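Polyhedrin (Uranotaenia sapphirina cypovirus, PDB 4S1K) forms the protein lattice of the crystalline occlusion bodies in which cypovirus particles are embedded, and binds ATP. Local coordinates at residues 99-104 and 162-167; 114-119 and 142-147. One frame throughout, in Å; residues are numbered along the deposited sequence.

Contact 1: 99-104 and 162-167; sequences PKKLSF and AWYVEL
Four main-chain hydrogen bonds join L102 and F104 to V165 and W163, the hydrogen-bonded pairs of strands 101-107 and 160-166, neighbours in an antiparallel sheet. The bond from L102 N to V165 O is short, 2.7 Å, and nearly straight at 169°. Where the pairing ends, L167 N reaches K100 O at 3.1 Å along a more bent path, its N-H lying above the carbonyl plane. On the other side of 101-107 runs strand 27-34, where K100 and K101 both pair with E34, a classic beta bulge.

Apolar side chains fill the face of L102, F104, W163 and V165, suiting a buried place where F104 also packs on I174 and V176. F104 and W163 run side by side with planes 44° apart, F104 CD1 meeting W163 CE3 at 3.6 Å. V165 directs CG1 between its own N and carbonyl carbon (chi1 61°), which brings that methyl to L102 CB. The side chains of L102 and L167 cross at about a right angle, their CD2 atoms 3.6 Å apart, and L167 CD1 packs on P99 CB.

The face of K101, S103, Y164 and E166 is more polar. S103 OG sits at the edge of the Y164 ring, 3.2 Å from Y164 CD1; Y164 OH bonds to Y105 OH. K101 NZ pairs with E34, while K100 curls its bent chain round from the strand end, NZ forming a long salt bridge of 3.6 Å with E166 OE2. Both are exposed, as charges suit. Cohesion therefore rests on backbone bonds and the apolar face, with charge adding a modest, probably solvent-weakened attraction.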
# COMPACT_ATOMS: atom_id res chain seq x y z
N PRO A 99 -10.18 15.99 -12.67
CA PRO A 99 -11.42 16.35 -11.95
C PRO A 99 -11.79 17.85 -12.02
O PRO A 99 -10.93 18.72 -11.92
CB PRO A 99 -11.13 15.95 -10.49
CG PRO A 99 -9.98 15.03 -10.56
CD PRO A 99 -9.19 15.33 -11.79
N LYS A 100 -13.07 18.09 -12.22
CA LYS A 100 -13.70 19.37 -12.04
C LYS A 100 -13.79 19.69 -10.56
O LYS A 100 -13.62 20.83 -10.14
CB LYS A 100 -15.17 19.27 -12.49
CG LYS A 100 -15.50 19.78 -13.87
CD LYS A 100 -16.83 20.54 -13.87
CE LYS A 100 -16.86 21.70 -12.84
NZ LYS A 100 -15.57 22.43 -12.68
N LYS A 101 -14.18 18.66 -9.81
CA LYS A 101 -14.56 18.79 -8.45
C LYS A 101 -14.18 17.53 -7.68
O LYS A 101 -14.19 16.42 -8.25
CB LYS A 101 -16.07 18.97 -8.38
CG LYS A 101 -16.53 19.05 -6.94
CD LYS A 101 -17.96 19.42 -6.83
CE LYS A 101 -18.80 18.31 -7.39
NZ LYS A 101 -20.05 18.07 -6.61
N LEU A 102 -13.86 17.68 -6.40
CA LEU A 102 -13.58 16.53 -5.52
C LEU A 102 -14.55 16.62 -4.35
O LEU A 102 -14.73 17.71 -3.82
CB LEU A 102 -12.15 16.58 -5.01
CG LEU A 102 -10.98 15.83 -5.65
CD1 LEU A 102 -11.23 15.32 -7.05
CD2 LEU A 102 -9.72 16.68 -5.60
N SER A 103 -15.19 15.50 -4.01
CA SER A 103 -16.08 15.39 -2.88
C SER A 103 -15.55 14.35 -1.87
O SER A 103 -15.21 13.22 -2.22
CB SER A 103 -17.47 14.95 -3.35
OG SER A 103 -18.06 15.88 -4.25
N PHE A 104 -15.53 14.73 -0.60
CA PHE A 104 -15.04 13.85 0.44
C PHE A 104 -16.18 13.54 1.41
O PHE A 104 -16.71 14.44 2.07
CB PHE A 104 -13.87 14.50 1.18
CG PHE A 104 -12.68 14.78 0.33
CD1 PHE A 104 -12.64 15.89 -0.51
CD2 PHE A 104 -11.58 13.98 0.38
CE1 PHE A 104 -11.56 16.15 -1.31
CE2 PHE A 104 -10.46 14.24 -0.40
CZ PHE A 104 -10.45 15.33 -1.25
N ALA A 162 -19.36 16.17 4.93
CA ALA A 162 -18.69 16.22 3.64
C ALA A 162 -17.88 17.46 3.51
O ALA A 162 -18.19 18.47 4.16
CB ALA A 162 -19.69 16.18 2.49
N TRP A 163 -16.89 17.39 2.62
CA TRP A 163 -16.15 18.56 2.19
C TRP A 163 -16.00 18.50 0.66
O TRP A 163 -15.78 17.43 0.05
CB TRP A 163 -14.77 18.64 2.91
CG TRP A 163 -14.01 19.87 2.62
CD1 TRP A 163 -14.29 21.12 3.06
CD2 TRP A 163 -12.83 19.99 1.81
NE1 TRP A 163 -13.37 22.02 2.57
CE2 TRP A 163 -12.46 21.35 1.81
CE3 TRP A 163 -12.06 19.08 1.07
CZ2 TRP A 163 -11.36 21.82 1.10
CZ3 TRP A 163 -10.96 19.54 0.37
CH2 TRP A 163 -10.62 20.90 0.40
N TYR A 164 -16.16 19.67 0.05
CA TYR A 164 -16.12 19.75 -1.38
C TYR A 164 -15.04 20.71 -1.78
O TYR A 164 -14.84 21.73 -1.12
CB TYR A 164 -17.47 20.24 -1.89
CG TYR A 164 -18.60 19.32 -1.49
CD1 TYR A 164 -18.94 18.20 -2.27
CD2 TYR A 164 -19.32 19.54 -0.31
CE1 TYR A 164 -19.97 17.34 -1.90
CE2 TYR A 164 -20.34 18.67 0.08
CZ TYR A 164 -20.67 17.58 -0.72
OH TYR A 164 -21.64 16.74 -0.32
N VAL A 165 -14.36 20.41 -2.87
CA VAL A 165 -13.39 21.32 -3.43
C VAL A 165 -13.43 21.30 -4.95
O VAL A 165 -13.45 20.23 -5.58
CB VAL A 165 -11.96 21.04 -2.91
CG1 VAL A 165 -11.47 19.64 -3.27
CG2 VAL A 165 -10.98 22.11 -3.41
N GLU A 166 -13.37 22.49 -5.53
CA GLU A 166 -13.31 22.65 -6.99
C GLU A 166 -11.87 22.81 -7.40
O GLU A 166 -11.19 23.68 -6.88
CB GLU A 166 -14.11 23.88 -7.42
CG GLU A 166 -13.81 24.40 -8.81
CD GLU A 166 -14.85 25.39 -9.33
OE1 GLU A 166 -15.32 26.24 -8.55
OE2 GLU A 166 -15.19 25.30 -10.53
N LEU A 167 -11.42 22.02 -8.36
CA LEU A 167 -10.06 22.15 -8.92
C LEU A 167 -10.01 23.21 -10.03
O LEU A 167 -11.04 23.65 -10.49
CB LEU A 167 -9.62 20.80 -9.46
CG LEU A 167 -9.84 19.58 -8.56
CD1 LEU A 167 -8.99 18.42 -9.06
CD2 LEU A 167 -9.50 19.90 -7.11

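Contact 2: 114-119 and 142-147; sequences KASIDI and CSYKRN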
# COMPACT_ATOMS: atom_id res chain seq x y z
N LYS A 114 -9.69 16.88 14.08
CA LYS A 114 -8.37 16.42 13.60
C LYS A 114 -8.36 15.78 12.23
O LYS A 114 -7.27 15.53 11.67
CB LYS A 114 -7.81 15.41 14.59
CG LYS A 114 -7.53 15.95 15.99
CD LYS A 114 -6.80 17.29 16.03
CE LYS A 114 -5.51 17.31 15.23
NZ LYS A 114 -4.40 16.63 15.96
N ALA A 115 -9.53 15.53 11.65
CA ALA A 115 -9.59 15.02 10.29
C ALA A 115 -8.88 16.02 9.37
O ALA A 115 -9.11 17.25 9.43
CB ALA A 115 -11.02 14.78 9.84
N SER A 116 -8.02 15.50 8.51
CA SER A 116 -7.14 16.33 7.72
C SER A 116 -7.28 15.91 6.26
O SER A 116 -7.19 14.72 5.94
CB SER A 116 -5.71 16.11 8.23
OG SER A 116 -4.78 16.81 7.47
N ILE A 117 -7.52 16.87 5.38
CA ILE A 117 -7.64 16.62 3.96
C ILE A 117 -6.68 17.51 3.21
O ILE A 117 -6.88 18.70 3.14
CB ILE A 117 -9.05 16.91 3.45
CG1 ILE A 117 -10.07 15.96 4.11
CG2 ILE A 117 -9.08 16.82 1.92
CD1 ILE A 117 -11.51 16.38 3.80
N ASP A 118 -5.64 16.91 2.63
CA ASP A 118 -4.51 17.63 2.04
C ASP A 118 -4.55 17.41 0.52
O ASP A 118 -4.36 16.28 0.03
CB ASP A 118 -3.19 17.07 2.63
CG ASP A 118 -1.96 17.94 2.30
OD1 ASP A 118 -2.19 18.97 1.59
OD2 ASP A 118 -0.80 17.60 2.72
N ILE A 119 -4.88 18.46 -0.21
CA ILE A 119 -4.82 18.43 -1.67
C ILE A 119 -3.38 18.80 -2.05
O ILE A 119 -2.94 19.94 -1.84
CB ILE A 119 -5.82 19.40 -2.30
CG1 ILE A 119 -7.21 19.20 -1.66
CG2 ILE A 119 -5.81 19.23 -3.83
CD1 ILE A 119 -7.74 17.76 -1.72
N CYS A 142 -4.05 24.41 6.71
CA CYS A 142 -5.26 24.46 5.88
C CYS A 142 -6.03 23.14 5.73
O CYS A 142 -7.21 23.16 5.30
CB CYS A 142 -4.96 25.02 4.48
SG CYS A 142 -3.75 24.12 3.43
N SER A 143 -5.38 22.01 6.06
CA SER A 143 -5.93 20.66 5.85
C SER A 143 -6.99 20.30 6.87
O SER A 143 -7.81 19.44 6.62
CB SER A 143 -4.83 19.59 5.86
OG SER A 143 -4.27 19.37 7.18
N TYR A 144 -6.99 20.98 8.02
CA TYR A 144 -7.94 20.66 9.09
C TYR A 144 -9.22 21.40 8.86
O TYR A 144 -9.27 22.60 9.06
CB TYR A 144 -7.35 21.09 10.42
CG TYR A 144 -6.18 20.26 10.80
CD1 TYR A 144 -6.37 19.00 11.35
CD2 TYR A 144 -4.89 20.70 10.59
CE1 TYR A 144 -5.30 18.20 11.71
CE2 TYR A 144 -3.80 19.91 10.95
CZ TYR A 144 -4.02 18.66 11.51
OH TYR A 144 -2.98 17.85 11.88
N LYS A 145 -10.27 20.71 8.45
CA LYS A 145 -11.46 21.43 7.96
C LYS A 145 -12.35 21.80 9.10
O LYS A 145 -12.91 22.87 9.06
CB LYS A 145 -12.26 20.63 6.93
CG LYS A 145 -11.49 20.19 5.70
CD LYS A 145 -10.67 21.32 5.10
CE LYS A 145 -9.79 20.80 3.98
NZ LYS A 145 -9.04 21.90 3.36
N ARG A 146 -12.51 20.90 10.07
CA ARG A 146 -13.28 21.17 11.29
C ARG A 146 -14.72 21.60 10.95
O ARG A 146 -15.46 20.80 10.35
CB ARG A 146 -12.55 22.20 12.19
CG ARG A 146 -11.15 21.74 12.56
CD ARG A 146 -10.58 22.33 13.85
NE ARG A 146 -9.11 22.23 13.83
CZ ARG A 146 -8.29 23.08 13.17
NH1 ARG A 146 -8.77 24.11 12.51
NH2 ARG A 146 -6.98 22.92 13.20
N ASN A 147 -15.11 22.83 11.29
CA ASN A 147 -16.48 23.26 11.05
C ASN A 147 -16.67 23.71 9.61
O ASN A 147 -17.76 24.13 9.26
CB ASN A 147 -16.90 24.36 12.05
CG ASN A 147 -17.10 23.83 13.46
OD1 ASN A 147 -18.18 23.38 13.82
ND2 ASN A 147 -16.04 23.87 14.27
O HOH W 1 -3.05 15.94 14.02
O HOH W 2 -11.06 18.71 10.66
O HOH W 3 -6.98 21.12 1.41
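S143 meets the edge of strand 116-119 through both its backbone and its side chain. Its carbonyl O accepts the N-H of I117 at 2.9 Å; the bond is almost straight at hydrogen (170°), although the donor is tilted 31° from the carbonyl plane. S143 OG lies 2.6 Å from S116 OG, a close hydroxyl pair suited to two small side chains in a buried place. S116 swings OG away from its own N (chi1 176°) to meet it, and P140 O gives S143 OG a second partner.

Y144 carries the next contact. Its ring stands beside K114, pointing the same way: CE1 touches K114 CE at 3.6 Å, and K114 O lies at the ring edge, while S116 CB lies over one face. A long aromatic side chain suits this position because its hydroxyl is hydrogen-bonded to a water that accepts a bond from K114 NZ. The guanidinium of R146 in turn has Y144 CB over one face.

K145 lies against I117. A bend at chi2 followed by an extended tail brings K145 CE to 4.0 Å from I117 CB and lets K145 NZ donate to C142 O at 2.9 Å. A water accepts from NZ and donates to I117 O. Another water joins A115 O to R146 N.

Farther out, the opposite strand edge is held by 173-179, through S116 with I177 and D118 with A175; D118 itself forms a salt bridge with R120. With just one direct main-chain hydrogen bond across the contact, the loop is fastened also by paired hydroxyls and by waters that take up the carbonyls of A115 and I117, while K145 braces the loop internally and meets the strand by apolar contact and a water.

In the fold
Contact 2 is nested within the chain loop closed by contact 1, and their centres lie 13 Å apart. Contact 1 lies within the larger antiparallel sheet, whereas contact 2 sets a loop against the edge strand of the three-stranded sheet. Side chains between the sheets bring them together: W163 CZ3 and F104 CE2 approach I117 CG2 at 3.6 and 3.7 Å, while F104 CZ meets I119 CD1. K145 NZ comes within 3.2 Å of W163 CZ2, a cation-pi pair. The bound ATP lies nearer contact 1, with the Y164 side chain about 7 Å from it; contact 2 is away from the nucleotide site, but contains C142, disulfide partner of C155.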